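Local coordinates for protein OHCU decarboxylase (Arabidopsis thaliana, PDB 2Q37) that catalyses, as the decarboxylase domain of a bifunctional plant enzyme of urate degradation, the stereoselective decarboxylation of OHCU to (S)-allantoin, at residues W119-F129 with L147-E158; E100-T108 with A135-M143. One frame throughout, in Å; residues are numbered along the deposited sequence.

Both interactions belong to the all-helical OHCU decarboxylase domain and share helix 140-150: interaction 2 uses its first turn, interaction 1 its last turn and the bend into helix 155-178. Helix 110-127, which follows the short helix 102-105 of interaction 2, supplies the other side of interaction 1. The two centres lie 20 Å apart, and the chain between segments 119-129 and 135-143 carries F131 and I133, which bind (S)-allantoin. Interaction 2 touches the ligand directly through E100 and A135. Interaction 1 stands behind the pocket, its N120 side chain about 6 Å from the ligand and its R150 side chain about 3 Å from that of F131, nearest atoms in each case.

Interaction 1: residues W119-F129 with L147-E158; sequences WNVLYKKKFGF and LKERYENRPIVE
Y151 is held between W119 and K126 where helix 110-127 packs against the bend joining helices 140-150 and 155-178 in this all-helical decarboxylase domain. W119 presents its edge to one face of the Y151 ring in a T-shaped pair, centroids 5.5 Å apart and planes at 87°. Over the opposite face lies the aliphatic chain of K126, with CD 3.4 Å from Y151 CZ. The K126 chain runs extended, CG anti to the backbone N (chi1 -176°), and bends only at its last torsion, which brings NZ to the carbonyl of the same tyrosine; K126 NZ gives Y151 O a hydrogen bond of 2.7 Å. The W119 ring in turn carries K148 CG over the centre of one face, while the K148 ammonium goes on to a salt bridge with E115.

Further along, the F127 ring meets P155 CA and N153 O at its edge and takes E158 CG over a face, 3.2 Å from F127 CE1. The E158 carboxylate then reaches Y123, whose ring lies nearly perpendicular to it. R150, on the other side of the bend, forms a salt bridge with this acid and also donates through NH1 to I132 O. E158 OE1 thus collects three donors: R150 NE and NH2 grip it side-on, in the guanidinium plane, NE on its syn lone pair, and Y123 OH uses the anti lone pair at 2.5 Å.

Interaction 2: residues E100-T108 with A135-M143; sequences EQSTAFATT and ASGRTHAEM. With 3AL (1-[(4S)-2,5-dioxoimidazolidin-4-yl]urea), chain B.
H140 and F105 meet as a tilted edge-to-face pair: the imidazole edge is turned to the face of F105, with H140 CE1 over the centre of the phenyl ring, centroids 4.6 Å apart and planes at 65°. One face of the imidazole itself carries the methyl of A104, whose CB is 3.4 Å from H140 CE1. The same methyl touches M143 CE, so A104 wedges between two side chains of the first turn of helix 140-150. H140 stands on that turn with CG anti to the carbonyl carbon (chi1 -75°), which directs its ring toward helix 102-105; A112 and L116 of helix 110-127 pack against it as well. The carbonyl of A104 approaches the ring too, O lying 3.0 Å from H140 ND1.

Beside this core, the loop 135-139 is tied to segment 100-108 by one direct hydrogen bond and two waters. T103 OG1 donates to S136 O at 2.8 Å, in the carbonyl plane. The backbones come close here without bonding directly, A104 N and R138 O meeting at a poor angle, and the waters lie between them: one among E100 O, T103 N and S136 O, the other among E100 O, A104 N and R138 O.

At the far end the contact becomes part of the allantoin pocket. E100 bends at its second torsion, and its OE1 accepts a hydrogen bond from ligand N7 at 2.9 Å. A135 N donates to ligand O8 at 3.1 Å, nearly straight at 172°, and the carbonyls of P79, F131 and I133 take further ligand hydrogen bonds. The imidazolidine ring therefore offers a donor to E100 and an acceptor to A135, neighbouring groups read by the two segments together; because E100 OE1 also forms a salt bridge with R173, that arginine would help, from the second shell, to place the carboxylate that N7 meets.

Interaction 1: residues W119-F129 with L147-E158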
loop_
_atom_site.group_PDB
_atom_site.type_symbol
_atom_site.label_atom_id
_atom_site.label_comp_id
_atom_site.label_asym_id
_atom_site.label_seq_id
_atom_site.Cartn_x
_atom_site.Cartn_y
_atom_site.Cartn_z
ATOM N N TRP A 119 14.456 -16.190 5.200
ATOM C CA TRP A 119 13.701 -15.584 4.117
ATOM C C TRP A 119 12.662 -14.569 4.602
ATOM O O TRP A 119 12.297 -13.658 3.851
ATOM C CB TRP A 119 13.027 -16.652 3.265
ATOM C CG TRP A 119 13.951 -17.273 2.277
ATOM C CD1 TRP A 119 14.781 -18.337 2.483
ATOM C CD2 TRP A 119 14.137 -16.878 0.908
ATOM N NE1 TRP A 119 15.469 -18.636 1.327
ATOM C CE2 TRP A 119 15.094 -17.755 0.345
ATOM C CE3 TRP A 119 13.590 -15.869 0.104
ATOM C CZ2 TRP A 119 15.513 -17.657 -0.986
ATOM C CZ3 TRP A 119 14.002 -15.769 -1.220
ATOM C CH2 TRP A 119 14.958 -16.660 -1.752
ATOM N N ASN A 120 12.187 -14.722 5.842
ATOM C CA ASN A 120 11.212 -13.778 6.393
ATOM C C ASN A 120 11.874 -12.425 6.505
ATOM O O ASN A 120 11.247 -11.382 6.278
ATOM C CB ASN A 120 10.726 -14.208 7.769
ATOM C CG ASN A 120 9.459 -15.015 7.702
ATOM O OD1 ASN A 120 8.440 -14.535 7.213
ATOM N ND2 ASN A 120 9.510 -16.249 8.187
ATOM N N VAL A 121 13.154 -12.448 6.860
ATOM C CA VAL A 121 13.929 -11.231 6.978
ATOM C C VAL A 121 14.086 -10.619 5.591
ATOM O O VAL A 121 13.914 -9.411 5.425
ATOM C CB VAL A 121 15.324 -11.518 7.542
ATOM C CG1 VAL A 121 16.180 -10.258 7.464
ATOM C CG2 VAL A 121 15.211 -11.998 8.971
ATOM N N LEU A 122 14.419 -11.457 4.604
ATOM C CA LEU A 122 14.602 -10.996 3.226
ATOM C C LEU A 122 13.321 -10.406 2.650
ATOM O O LEU A 122 13.355 -9.396 1.960
ATOM C CB LEU A 122 15.029 -12.136 2.305
ATOM C CG LEU A 122 16.245 -12.992 2.642
ATOM C CD1 LEU A 122 16.555 -13.852 1.417
ATOM C CD2 LEU A 122 17.449 -12.122 3.005
ATOM N N TYR A 123 12.195 -11.053 2.929
ATOM C CA TYR A 123 10.906 -10.615 2.419
ATOM C C TYR A 123 10.461 -9.279 3.016
ATOM O O TYR A 123 9.927 -8.422 2.310
ATOM C CB TYR A 123 9.873 -11.722 2.685
ATOM C CG TYR A 123 8.473 -11.467 2.176
ATOM C CD1 TYR A 123 7.630 -10.553 2.817
ATOM C CD2 TYR A 123 7.978 -12.158 1.075
ATOM C CE1 TYR A 123 6.323 -10.330 2.373
ATOM C CE2 TYR A 123 6.665 -11.945 0.620
ATOM C CZ TYR A 123 5.854 -11.029 1.277
ATOM O OH TYR A 123 4.584 -10.799 0.835
ATOM N N LYS A 124 10.699 -9.098 4.310
ATOM C CA LYS A 124 10.320 -7.873 5.003
ATOM C C LYS A 124 11.110 -6.706 4.452
ATOM O O LYS A 124 10.588 -5.602 4.295
ATOM C CB LYS A 124 10.585 -8.022 6.498
ATOM C CG LYS A 124 9.632 -7.242 7.378
ATOM C CD LYS A 124 9.900 -5.755 7.323
ATOM C CE LYS A 124 9.019 -5.014 8.321
ATOM N NZ LYS A 124 8.978 -5.707 9.648
ATOM N N LYS A 125 12.382 -6.957 4.161
ATOM C CA LYS A 125 13.246 -5.926 3.609
ATOM C C LYS A 125 12.687 -5.501 2.248
ATOM O O LYS A 125 12.502 -4.309 1.981
ATOM C CB LYS A 125 14.685 -6.451 3.443
ATOM C CG LYS A 125 15.633 -5.418 2.814
ATOM C CD LYS A 125 17.053 -5.945 2.522
ATOM C CE LYS A 125 17.945 -4.807 1.964
ATOM N NZ LYS A 125 19.346 -5.191 1.575
ATOM N N LYS A 126 12.405 -6.480 1.394
ATOM C CA LYS A 126 11.894 -6.177 0.073
ATOM C C LYS A 126 10.492 -5.568 0.024
ATOM O O LYS A 126 10.297 -4.534 -0.601
ATOM C CB LYS A 126 11.934 -7.428 -0.810
ATOM C CG LYS A 126 11.505 -7.207 -2.278
ATOM C CD LYS A 126 11.886 -8.439 -3.107
ATOM C CE LYS A 126 11.565 -8.318 -4.596
ATOM N NZ LYS A 126 10.121 -8.505 -4.915
ATOM N N PHE A 127 9.521 -6.172 0.701
ATOM C CA PHE A 127 8.147 -5.675 0.620
ATOM C C PHE A 127 7.657 -4.672 1.653
ATOM O O PHE A 127 6.676 -3.974 1.416
ATOM C CB PHE A 127 7.196 -6.875 0.529
ATOM C CG PHE A 127 7.394 -7.694 -0.713
ATOM C CD1 PHE A 127 6.897 -7.255 -1.942
ATOM C CD2 PHE A 127 8.129 -8.877 -0.679
ATOM C CE1 PHE A 127 7.135 -7.985 -3.124
ATOM C CE2 PHE A 127 8.373 -9.614 -1.858
ATOM C CZ PHE A 127 7.876 -9.166 -3.082
ATOM N N GLY A 128 8.317 -4.585 2.796
ATOM C CA GLY A 128 7.884 -3.614 3.788
ATOM C C GLY A 128 6.928 -4.125 4.845
ATOM O O GLY A 128 6.597 -3.406 5.776
ATOM N N PHE A 129 6.443 -5.347 4.684
ATOM C CA PHE A 129 5.562 -5.964 5.672
ATOM C C PHE A 129 5.970 -7.431 5.680
ATOM O O PHE A 129 6.678 -7.879 4.768
ATOM C CB PHE A 129 4.084 -5.773 5.295
ATOM C CG PHE A 129 3.788 -5.986 3.836
ATOM C CD1 PHE A 129 3.657 -7.285 3.310
ATOM C CD2 PHE A 129 3.643 -4.889 2.972
ATOM C CE1 PHE A 129 3.386 -7.488 1.945
ATOM C CE2 PHE A 129 3.372 -5.078 1.595
ATOM C CZ PHE A 129 3.244 -6.378 1.080
ATOM N N LEU A 147 6.660 -18.705 -0.068
ATOM C CA LEU A 147 7.345 -17.454 0.247
ATOM C C LEU A 147 8.407 -17.161 -0.823
ATOM O O LEU A 147 8.412 -16.076 -1.401
ATOM C CB LEU A 147 7.972 -17.531 1.651
ATOM C CG LEU A 147 9.017 -16.562 2.237
ATOM C CD1 LEU A 147 9.276 -15.374 1.345
ATOM C CD2 LEU A 147 8.538 -16.127 3.614
ATOM N N LYS A 148 9.292 -18.122 -1.087
ATOM C CA LYS A 148 10.331 -17.956 -2.112
ATOM C C LYS A 148 9.687 -17.593 -3.449
ATOM O O LYS A 148 10.176 -16.729 -4.186
ATOM C CB LYS A 148 11.126 -19.247 -2.303
ATOM C CG LYS A 148 12.200 -19.501 -1.277
ATOM C CD LYS A 148 12.853 -20.843 -1.546
ATOM C CE LYS A 148 13.908 -21.152 -0.503
ATOM N NZ LYS A 148 14.015 -22.631 -0.295
ATOM N N GLU A 149 8.593 -18.276 -3.760
ATOM C CA GLU A 149 7.868 -18.036 -4.993
ATOM C C GLU A 149 7.424 -16.565 -4.993
ATOM O O GLU A 149 7.817 -15.783 -5.861
ATOM C CB GLU A 149 6.638 -18.953 -5.045
ATOM C CG GLU A 149 6.134 -19.297 -6.427
ATOM C CD GLU A 149 6.874 -20.485 -7.054
ATOM O OE1 GLU A 149 8.131 -20.462 -7.095
ATOM O OE2 GLU A 149 6.196 -21.442 -7.513
ATOM N N ARG A 150 6.631 -16.187 -3.992
ATOM C CA ARG A 150 6.098 -14.829 -3.898
ATOM C C ARG A 150 7.126 -13.713 -3.821
ATOM O O ARG A 150 6.818 -12.558 -4.127
ATOM C CB ARG A 150 5.127 -14.736 -2.718
ATOM C CG ARG A 150 3.794 -15.424 -3.002
ATOM C CD ARG A 150 2.951 -15.587 -1.755
ATOM N NE ARG A 150 2.768 -14.324 -1.057
ATOM C CZ ARG A 150 1.979 -14.172 -0.006
ATOM N NH1 ARG A 150 1.293 -15.211 0.463
ATOM N NH2 ARG A 150 1.890 -12.985 0.584
ATOM N N TYR A 151 8.344 -14.061 -3.431
ATOM C CA TYR A 151 9.407 -13.084 -3.318
ATOM C C TYR A 151 9.680 -12.364 -4.659
ATOM O O TYR A 151 10.132 -11.213 -4.689
ATOM C CB TYR A 151 10.678 -13.776 -2.829
ATOM C CG TYR A 151 11.779 -12.808 -2.455
ATOM C CD1 TYR A 151 11.704 -12.060 -1.285
ATOM C CD2 TYR A 151 12.881 -12.625 -3.282
ATOM C CE1 TYR A 151 12.701 -11.156 -0.949
ATOM C CE2 TYR A 151 13.882 -11.721 -2.954
ATOM C CZ TYR A 151 13.784 -10.994 -1.791
ATOM O OH TYR A 151 14.759 -10.088 -1.471
ATOM N N GLU A 152 9.392 -13.044 -5.760
ATOM C CA GLU A 152 9.613 -12.496 -7.096
ATOM C C GLU A 152 8.468 -11.644 -7.655
ATOM O O GLU A 152 8.475 -11.298 -8.839
ATOM C CB GLU A 152 9.900 -13.634 -8.085
ATOM C CG GLU A 152 11.339 -13.721 -8.560
ATOM C CD GLU A 152 12.309 -14.054 -7.446
ATOM O OE1 GLU A 152 12.035 -15.021 -6.702
ATOM O OE2 GLU A 152 13.346 -13.357 -7.325
ATOM N N ASN A 153 7.481 -11.325 -6.829
ATOM C CA ASN A 153 6.353 -10.521 -7.278
ATOM C C ASN A 153 6.679 -9.046 -7.095
ATOM O O ASN A 153 7.587 -8.696 -6.344
ATOM C CB ASN A 153 5.105 -10.861 -6.452
ATOM C CG ASN A 153 4.520 -12.220 -6.796
ATOM O OD1 ASN A 153 3.857 -12.853 -5.972
ATOM N ND2 ASN A 153 4.747 -12.669 -8.019
ATOM N N ARG A 154 5.945 -8.184 -7.789
ATOM C CA ARG A 154 6.134 -6.741 -7.649
ATOM C C ARG A 154 5.537 -6.386 -6.280
ATOM O O ARG A 154 4.530 -6.958 -5.876
ATOM C CB ARG A 154 5.331 -5.973 -8.712
ATOM C CG ARG A 154 5.603 -6.274 -10.193
ATOM C CD ARG A 154 4.597 -5.476 -11.047
ATOM N NE ARG A 154 4.581 -4.058 -10.659
ATOM C CZ ARG A 154 3.518 -3.253 -10.734
ATOM N NH1 ARG A 154 2.355 -3.709 -11.192
ATOM N NH2 ARG A 154 3.616 -1.993 -10.325
ATOM N N PRO A 155 6.139 -5.436 -5.552
ATOM C CA PRO A 155 5.575 -5.079 -4.245
ATOM C C PRO A 155 4.062 -4.798 -4.253
ATOM O O PRO A 155 3.355 -5.173 -3.313
ATOM C CB PRO A 155 6.384 -3.848 -3.851
ATOM C CG PRO A 155 7.744 -4.172 -4.403
ATOM C CD PRO A 155 7.401 -4.711 -5.791
ATOM N N ILE A 156 3.555 -4.160 -5.302
ATOM C CA ILE A 156 2.131 -3.838 -5.331
ATOM C C ILE A 156 1.291 -5.099 -5.376
ATOM O O ILE A 156 0.242 -5.144 -4.737
ATOM C CB ILE A 156 1.748 -2.885 -6.538
ATOM C CG1 ILE A 156 0.252 -2.568 -6.518
ATOM C CG2 ILE A 156 2.071 -3.539 -7.878
ATOM C CD1 ILE A 156 -0.178 -1.671 -5.400
ATOM N N VAL A 157 1.747 -6.117 -6.116
ATOM C CA VAL A 157 1.006 -7.375 -6.216
ATOM C C VAL A 157 1.116 -8.175 -4.928
ATOM O O VAL A 157 0.153 -8.838 -4.522
ATOM C CB VAL A 157 1.473 -8.279 -7.407
ATOM C CG1 VAL A 157 1.290 -7.549 -8.732
ATOM C CG2 VAL A 157 2.893 -8.683 -7.223
ATOM N N GLU A 158 2.276 -8.133 -4.281
ATOM C CA GLU A 158 2.392 -8.835 -3.020
ATOM C C GLU A 158 1.393 -8.237 -2.017
ATOM O O GLU A 158 0.859 -8.940 -1.167
ATOM C CB GLU A 158 3.819 -8.756 -2.459
ATOM C CG GLU A 158 4.633 -9.994 -2.790
ATOM C CD GLU A 158 3.862 -11.279 -2.522
ATOM O OE1 GLU A 158 3.676 -11.666 -1.341
ATOM O OE2 GLU A 158 3.416 -11.897 -3.507
#

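Interaction 2: residues E100-T108 with A135-M143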
loop_
_atom_site.group_PDB
_atom_site.type_symbol
_atom_site.label_atom_id
_atom_site.label_comp_id
_atom_site.label_asym_id
_atom_site.label_seq_id
_atom_site.Cartn_x
_atom_site.Cartn_y
_atom_site.Cartn_z
ATOM N N GLU A 100 -3.205 -21.514 13.664
ATOM C CA GLU A 100 -3.437 -21.902 12.282
ATOM C C GLU A 100 -2.186 -22.666 11.887
ATOM O O GLU A 100 -2.179 -23.403 10.898
ATOM C CB GLU A 100 -3.577 -20.686 11.376
ATOM C CG GLU A 100 -4.948 -20.062 11.357
ATOM C CD GLU A 100 -5.120 -18.967 12.380
ATOM O OE1 GLU A 100 -4.105 -18.341 12.758
ATOM O OE2 GLU A 100 -6.281 -18.716 12.786
ATOM N N GLN A 101 -1.133 -22.481 12.687
ATOM C CA GLN A 101 0.145 -23.132 12.451
ATOM C C GLN A 101 0.377 -24.476 13.169
ATOM O O GLN A 101 1.487 -25.035 13.126
ATOM C CB GLN A 101 1.270 -22.169 12.786
ATOM C CG GLN A 101 1.749 -21.381 11.606
ATOM C CD GLN A 101 3.020 -20.605 11.911
ATOM O OE1 GLN A 101 2.995 -19.593 12.612
ATOM N NE2 GLN A 101 4.146 -21.085 11.396
ATOM N N SER A 102 -0.662 -25.007 13.809
ATOM C CA SER A 102 -0.545 -26.282 14.512
ATOM C C SER A 102 -0.028 -27.396 13.613
ATOM O O SER A 102 0.925 -28.083 13.980
ATOM C CB SER A 102 -1.890 -26.680 15.110
ATOM O OG SER A 102 -2.942 -26.283 14.258
ATOM N N THR A 103 -0.651 -27.569 12.446
ATOM C CA THR A 103 -0.249 -28.589 11.475
ATOM C C THR A 103 1.224 -28.420 11.085
ATOM O O THR A 103 1.994 -29.373 11.050
ATOM C CB THR A 103 -1.103 -28.490 10.194
ATOM O OG1 THR A 103 -2.439 -28.921 10.477
ATOM C CG2 THR A 103 -0.521 -29.349 9.076
ATOM N N ALA A 104 1.623 -27.194 10.801
ATOM C CA ALA A 104 2.994 -26.966 10.418
ATOM C C ALA A 104 3.975 -27.303 11.558
ATOM O O ALA A 104 5.088 -27.773 11.297
ATOM C CB ALA A 104 3.168 -25.530 9.960
ATOM N N PHE A 105 3.585 -27.062 12.812
ATOM C CA PHE A 105 4.494 -27.377 13.919
ATOM C C PHE A 105 4.486 -28.854 14.274
ATOM O O PHE A 105 5.497 -29.397 14.707
ATOM C CB PHE A 105 4.205 -26.505 15.139
ATOM C CG PHE A 105 4.875 -25.167 15.069
ATOM C CD1 PHE A 105 6.258 -25.086 15.030
ATOM C CD2 PHE A 105 4.127 -23.997 14.961
ATOM C CE1 PHE A 105 6.887 -23.873 14.878
ATOM C CE2 PHE A 105 4.748 -22.771 14.807
ATOM C CZ PHE A 105 6.129 -22.708 14.764
ATOM N N ALA A 106 3.356 -29.509 14.056
ATOM C CA ALA A 106 3.257 -30.937 14.289
ATOM C C ALA A 106 4.000 -31.667 13.144
ATOM O O ALA A 106 4.019 -32.900 13.095
ATOM C CB ALA A 106 1.790 -31.354 14.313
ATOM N N THR A 107 4.608 -30.915 12.225
ATOM C CA THR A 107 5.317 -31.526 11.098
ATOM C C THR A 107 6.592 -30.776 10.744
ATOM O O THR A 107 7.268 -31.115 9.775
ATOM C CB THR A 107 4.448 -31.544 9.799
ATOM O OG1 THR A 107 4.120 -30.194 9.421
ATOM C CG2 THR A 107 3.165 -32.352 9.995
ATOM N N THR A 108 6.923 -29.752 11.518
ATOM C CA THR A 108 8.094 -28.951 11.206
ATOM C C THR A 108 9.415 -29.698 11.301
ATOM O O THR A 108 9.459 -30.884 11.641
ATOM C CB THR A 108 8.177 -27.721 12.109
ATOM O OG1 THR A 108 9.119 -26.791 11.562
ATOM C CG2 THR A 108 8.628 -28.124 13.498
ATOM N N ALA A 135 -2.209 -20.147 6.962
ATOM C CA ALA A 135 -1.570 -21.440 7.236
ATOM C C ALA A 135 -2.688 -22.354 7.728
ATOM O O ALA A 135 -3.728 -21.862 8.181
ATOM C CB ALA A 135 -0.532 -21.272 8.314
ATOM N N SER A 136 -2.529 -23.663 7.651
ATOM C CA SER A 136 -3.630 -24.500 8.142
ATOM C C SER A 136 -3.383 -25.977 8.021
ATOM O O SER A 136 -3.275 -26.696 9.019
ATOM C CB SER A 136 -4.927 -24.165 7.427
ATOM O OG SER A 136 -5.865 -23.666 8.365
ATOM N N GLY A 137 -3.350 -26.441 6.788
ATOM C CA GLY A 137 -3.054 -27.833 6.557
ATOM C C GLY A 137 -1.705 -27.678 5.901
ATOM O O GLY A 137 -1.159 -28.603 5.310
ATOM N N ARG A 138 -1.157 -26.477 6.011
ATOM C CA ARG A 138 0.111 -26.204 5.389
ATOM C C ARG A 138 1.283 -26.529 6.292
ATOM O O ARG A 138 1.211 -26.440 7.522
ATOM C CB ARG A 138 0.166 -24.744 4.952
ATOM C CG ARG A 138 -1.143 -24.251 4.338
ATOM C CD ARG A 138 -1.089 -24.100 2.827
ATOM N NE ARG A 138 -1.535 -22.758 2.435
ATOM C CZ ARG A 138 -2.799 -22.333 2.480
ATOM N NH1 ARG A 138 -3.773 -23.153 2.891
ATOM N NH2 ARG A 138 -3.083 -21.064 2.154
ATOM N N THR A 139 2.363 -26.928 5.637
ATOM C CA THR A 139 3.618 -27.270 6.273
ATOM C C THR A 139 4.523 -26.043 6.182
ATOM O O THR A 139 4.276 -25.144 5.373
ATOM C CB THR A 139 4.258 -28.435 5.519
ATOM O OG1 THR A 139 3.558 -29.644 5.842
ATOM C CG2 THR A 139 5.722 -28.571 5.878
ATOM N N HIS A 140 5.551 -25.980 7.024
ATOM C CA HIS A 140 6.478 -24.856 6.953
ATOM C C HIS A 140 7.220 -24.940 5.625
ATOM O O HIS A 140 7.600 -23.921 5.034
ATOM C CB HIS A 140 7.471 -24.890 8.112
ATOM C CG HIS A 140 6.877 -24.468 9.414
ATOM N ND1 HIS A 140 6.611 -25.355 10.434
ATOM C CD2 HIS A 140 6.467 -23.255 9.851
ATOM C CE1 HIS A 140 6.064 -24.704 11.445
ATOM N NE2 HIS A 140 5.965 -23.428 11.117
ATOM N N ALA A 141 7.400 -26.170 5.158
ATOM C CA ALA A 141 8.077 -26.438 3.899
ATOM C C ALA A 141 7.269 -25.878 2.711
ATOM O O ALA A 141 7.823 -25.195 1.835
ATOM C CB ALA A 141 8.288 -27.940 3.741
ATOM N N GLU A 142 5.969 -26.165 2.672
ATOM C CA GLU A 142 5.144 -25.662 1.584
ATOM C C GLU A 142 5.108 -24.144 1.654
ATOM O O GLU A 142 5.204 -23.460 0.629
ATOM C CB GLU A 142 3.726 -26.201 1.685
ATOM C CG GLU A 142 3.661 -27.705 1.778
ATOM C CD GLU A 142 2.272 -28.188 2.097
ATOM O OE1 GLU A 142 1.496 -27.399 2.673
ATOM O OE2 GLU A 142 1.953 -29.351 1.789
HETATM N N MSE A 143 4.983 -23.616 2.868
HETATM C CA MSE A 143 4.926 -22.174 3.055
HETATM C C MSE A 143 6.247 -21.490 2.747
HETATM O O MSE A 143 6.253 -20.364 2.275
HETATM C CB MSE A 143 4.463 -21.846 4.469
HETATM C CG MSE A 143 3.018 -22.247 4.716
HETATM SE SE MSE A 143 2.279 -21.437 6.318
HETATM C CE MSE A 143 2.402 -22.955 7.555
HETATM C C4 3AL B . -0.590 -15.633 10.003
HETATM C C5 3AL B . -1.120 -15.972 11.304
HETATM O O5 3AL B . -0.982 -15.531 12.416
HETATM N N7 3AL B . -1.994 -17.071 11.188
HETATM C C8 3AL B . -1.991 -17.411 9.844
HETATM O O8 3AL B . -2.655 -18.338 9.397
HETATM N N9 3AL B . -1.155 -16.576 9.105
HETATM N N3 3AL B . 0.869 -15.550 10.025
HETATM C C2 3AL B . 1.520 -15.182 8.750
HETATM N N1 3AL B . 2.725 -15.098 8.782
HETATM O O2 3AL B . 0.774 -14.961 7.684
HETATM O O HOH W 1 -3.209 -25.906 11.315
HETATM O O HOH W 2 -0.332 -24.999 9.566
#